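Local coordinates for sensor protein, Kinase (Polaromonas sp. JS666, PDB 3GRC) that probably acts in two-component signal transduction as a sensor kinase component, through a CheY-like receiver domain expected to accept a phosphoryl group, at residues K110-E114 with N115-L119. Residues are numbered along the deposited sequence; the frame is centred on the assembly and turned at random.
Sequences KPIDE and NLLIL
Asp113 caps helix 114-128 with its side chain: Leu116 N donates to Asp113 OD1 at 3.0 Å, a nearly straight bond (168° at the hydrogen) that reaches the oxygen from above the carboxylate plane. Asp113 CG stands anti to its own backbone nitrogen (chi1 -175°), beside the carbonyl carbon, which carries the carboxylate towards the amides at the start of the helix. Asn115 N lies 3.2 Å from the same OD1. A negative charge placed here would be expected to interact favourably with the positive end of the helix dipole.

Backbone bonds carry the turn onward. Leu117 N donates to Asp113 O at 2.8 Å, and Ile118 N to Glu114 O at 3.1 Å, so the main chain of the capping residue already takes part in the i to i+4 pattern.

Van der Waals contacts accompany the cap. Asp113 CG rests 3.6 Å from Leu116 CB, the two side chains crossing at about a right angle, and Ile118 CG1 lies 3.2 Å from Glu114 O, the oxygen that accepts from Ile118 N. The apolar contact is between Ile112 CG2 and Leu117 CB, at 4.2 Å; both residues also touch Leu22 of helix 16-28, joining the loop and the new helix to that neighbour, while Leu117 further contacts Leu108 of strand 106-108.

Upstream of the Asp113 N-cap, which starts the last helix of this protein, Lys110 NZ forms a salt bridge with Glu13. The lysine and the cis peptide linking Lys110 to Pro111 are characteristic of the loop after the fifth strand in CheY-like receiver domains, where the lysine borders the presumed phosphorylation site.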
ATOM      1  N   LYS A 110       4.224   9.203   8.382  1.00 26.24           N
ATOM      2  CA  LYS A 110       4.206  10.445   7.631  1.00 28.45           C
ATOM      3  C   LYS A 110       4.719  11.449   8.666  1.00 29.86           C
ATOM      4  O   LYS A 110       4.393  11.343   9.848  1.00 31.86           O
ATOM      5  CB  LYS A 110       2.782  10.810   7.203  1.00 27.67           C
ATOM      6  CG  LYS A 110       2.188   9.932   6.084  1.00 26.85           C
ATOM      7  CD  LYS A 110       0.740  10.291   5.847  1.00 24.18           C
ATOM      8  CE  LYS A 110       0.054   9.369   4.842  1.00 25.25           C
ATOM      9  NZ  LYS A 110      -1.421   9.654   4.695  1.00 25.09           N
ATOM     10  N   PRO A 111       5.556  12.416   8.250  1.00 29.91           N
ATOM     11  CA  PRO A 111       6.060  12.647   6.888  1.00 28.80           C
ATOM     12  C   PRO A 111       6.823  11.454   6.316  1.00 26.60           C
ATOM     13  O   PRO A 111       7.617  10.817   6.997  1.00 26.13           O
ATOM     14  CB  PRO A 111       6.944  13.886   7.058  1.00 28.73           C
ATOM     15  CG  PRO A 111       7.467  13.742   8.444  1.00 30.46           C
ATOM     16  CD  PRO A 111       6.224  13.311   9.211  1.00 30.51           C
ATOM     17  N   ILE A 112       6.570  11.179   5.047  1.00 25.28           N
ATOM     18  CA  ILE A 112       7.164  10.057   4.353  1.00 23.36           C
ATOM     19  C   ILE A 112       8.649  10.150   4.039  1.00 22.24           C
ATOM     20  O   ILE A 112       9.124  11.130   3.484  1.00 21.33           O
ATOM     21  CB  ILE A 112       6.419   9.782   3.025  1.00 22.37           C
ATOM     22  CG1 ILE A 112       4.909   9.704   3.274  1.00 20.49           C
ATOM     23  CG2 ILE A 112       6.931   8.466   2.418  1.00 22.01           C
ATOM     24  CD1 ILE A 112       4.063   9.686   2.008  1.00 19.83           C
ATOM     25  N   ASP A 113       9.372   9.105   4.410  1.00 20.55           N
ATOM     26  CA  ASP A 113      10.789   9.008   4.133  1.00 20.68           C
ATOM     27  C   ASP A 113      10.861   8.407   2.720  1.00 18.91           C
ATOM     28  O   ASP A 113      10.663   7.219   2.542  1.00 18.76           O
ATOM     29  CB  ASP A 113      11.438   8.059   5.128  1.00 20.97           C
ATOM     30  CG  ASP A 113      12.932   8.004   4.979  1.00 23.32           C
ATOM     31  OD1 ASP A 113      13.432   7.965   3.836  1.00 26.21           O
ATOM     32  OD2 ASP A 113      13.612   7.988   6.017  1.00 28.32           O
ATOM     33  N   GLU A 114      11.134   9.236   1.725  1.00 20.31           N
ATOM     34  CA  GLU A 114      11.187   8.787   0.338  1.00 21.21           C
ATOM     35  C   GLU A 114      12.113   7.607   0.069  1.00 22.77           C
ATOM     36  O   GLU A 114      11.737   6.660  -0.635  1.00 21.89           O
ATOM     37  CB  GLU A 114      11.579   9.955  -0.558  1.00 23.32           C
ATOM     38  CG  GLU A 114      11.242   9.767  -2.024  1.00 25.94           C
ATOM     39  CD  GLU A 114      11.397  11.061  -2.800  1.00 29.81           C
ATOM     40  OE1 GLU A 114      11.344  12.131  -2.160  1.00 29.82           O
ATOM     41  OE2 GLU A 114      11.560  11.011  -4.034  1.00 30.32           O
ATOM     42  N   ASN A 115      13.326   7.671   0.610  1.00 22.19           N
ATOM     43  CA  ASN A 115      14.293   6.595   0.426  1.00 23.00           C
ATOM     44  C   ASN A 115      13.784   5.294   1.022  1.00 21.77           C
ATOM     45  O   ASN A 115      13.885   4.232   0.402  1.00 22.83           O
ATOM     46  CB  ASN A 115      15.622   6.974   1.078  1.00 21.70           C
ATOM     47  CG  ASN A 115      16.234   8.194   0.442  1.00 24.31           C
ATOM     48  OD1 ASN A 115      16.587   8.173  -0.738  1.00 25.69           O
ATOM     49  ND2 ASN A 115      16.349   9.277   1.208  1.00 26.14           N
ATOM     50  N   LEU A 116      13.243   5.378   2.233  1.00 23.31           N
ATOM     51  CA  LEU A 116      12.732   4.191   2.896  1.00 20.97           C
ATOM     52  C   LEU A 116      11.526   3.680   2.114  1.00 20.48           C
ATOM     53  O   LEU A 116      11.320   2.485   2.009  1.00 19.18           O
ATOM     54  CB  LEU A 116      12.359   4.496   4.354  1.00 21.44           C
ATOM     55  CG  LEU A 116      11.946   3.319   5.261  1.00 24.58           C
ATOM     56  CD1 LEU A 116      13.006   2.240   5.276  1.00 24.44           C
ATOM     57  CD2 LEU A 116      11.697   3.835   6.680  1.00 26.21           C
ATOM     58  N   LEU A 117      10.745   4.583   1.527  1.00 20.31           N
ATOM     59  CA  LEU A 117       9.582   4.138   0.760  1.00 18.30           C
ATOM     60  C   LEU A 117       9.967   3.279  -0.432  1.00 18.15           C
ATOM     61  O   LEU A 117       9.418   2.196  -0.627  1.00 18.65           O
ATOM     62  CB  LEU A 117       8.758   5.323   0.249  1.00 16.16           C
ATOM     63  CG  LEU A 117       7.634   4.974  -0.746  1.00 17.16           C
ATOM     64  CD1 LEU A 117       6.601   4.099  -0.068  1.00 16.04           C
ATOM     65  CD2 LEU A 117       6.985   6.251  -1.270  1.00 16.82           C
ATOM     66  N   ILE A 118      10.895   3.781  -1.240  1.00 17.97           N
ATOM     67  CA  ILE A 118      11.323   3.071  -2.435  1.00 19.42           C
ATOM     68  C   ILE A 118      12.034   1.773  -2.043  1.00 18.73           C
ATOM     69  O   ILE A 118      11.751   0.716  -2.596  1.00 21.62           O
ATOM     70  CB  ILE A 118      12.236   3.969  -3.296  1.00 18.54           C
ATOM     71  CG1 ILE A 118      11.551   5.333  -3.527  1.00 21.31           C
ATOM     72  CG2 ILE A 118      12.535   3.291  -4.635  1.00 19.32           C
ATOM     73  CD1 ILE A 118      10.178   5.271  -4.214  1.00 19.54           C
ATOM     74  N   LEU A 119      12.916   1.855  -1.057  1.00 19.63           N
ATOM     75  CA  LEU A 119      13.647   0.684  -0.584  1.00 21.75           C
ATOM     76  C   LEU A 119      12.666  -0.386  -0.103  1.00 22.28           C
ATOM     77  O   LEU A 119      12.753  -1.547  -0.515  1.00 23.27           O
ATOM     78  CB  LEU A 119      14.595   1.065   0.553  1.00 19.31           C
ATOM     79  CG  LEU A 119      15.367  -0.097   1.185  1.00 22.19           C
ATOM     80  CD1 LEU A 119      16.217  -0.799   0.116  1.00 21.21           C
ATOM     81  CD2 LEU A 119      16.246   0.423   2.310  1.00 22.65           C
TER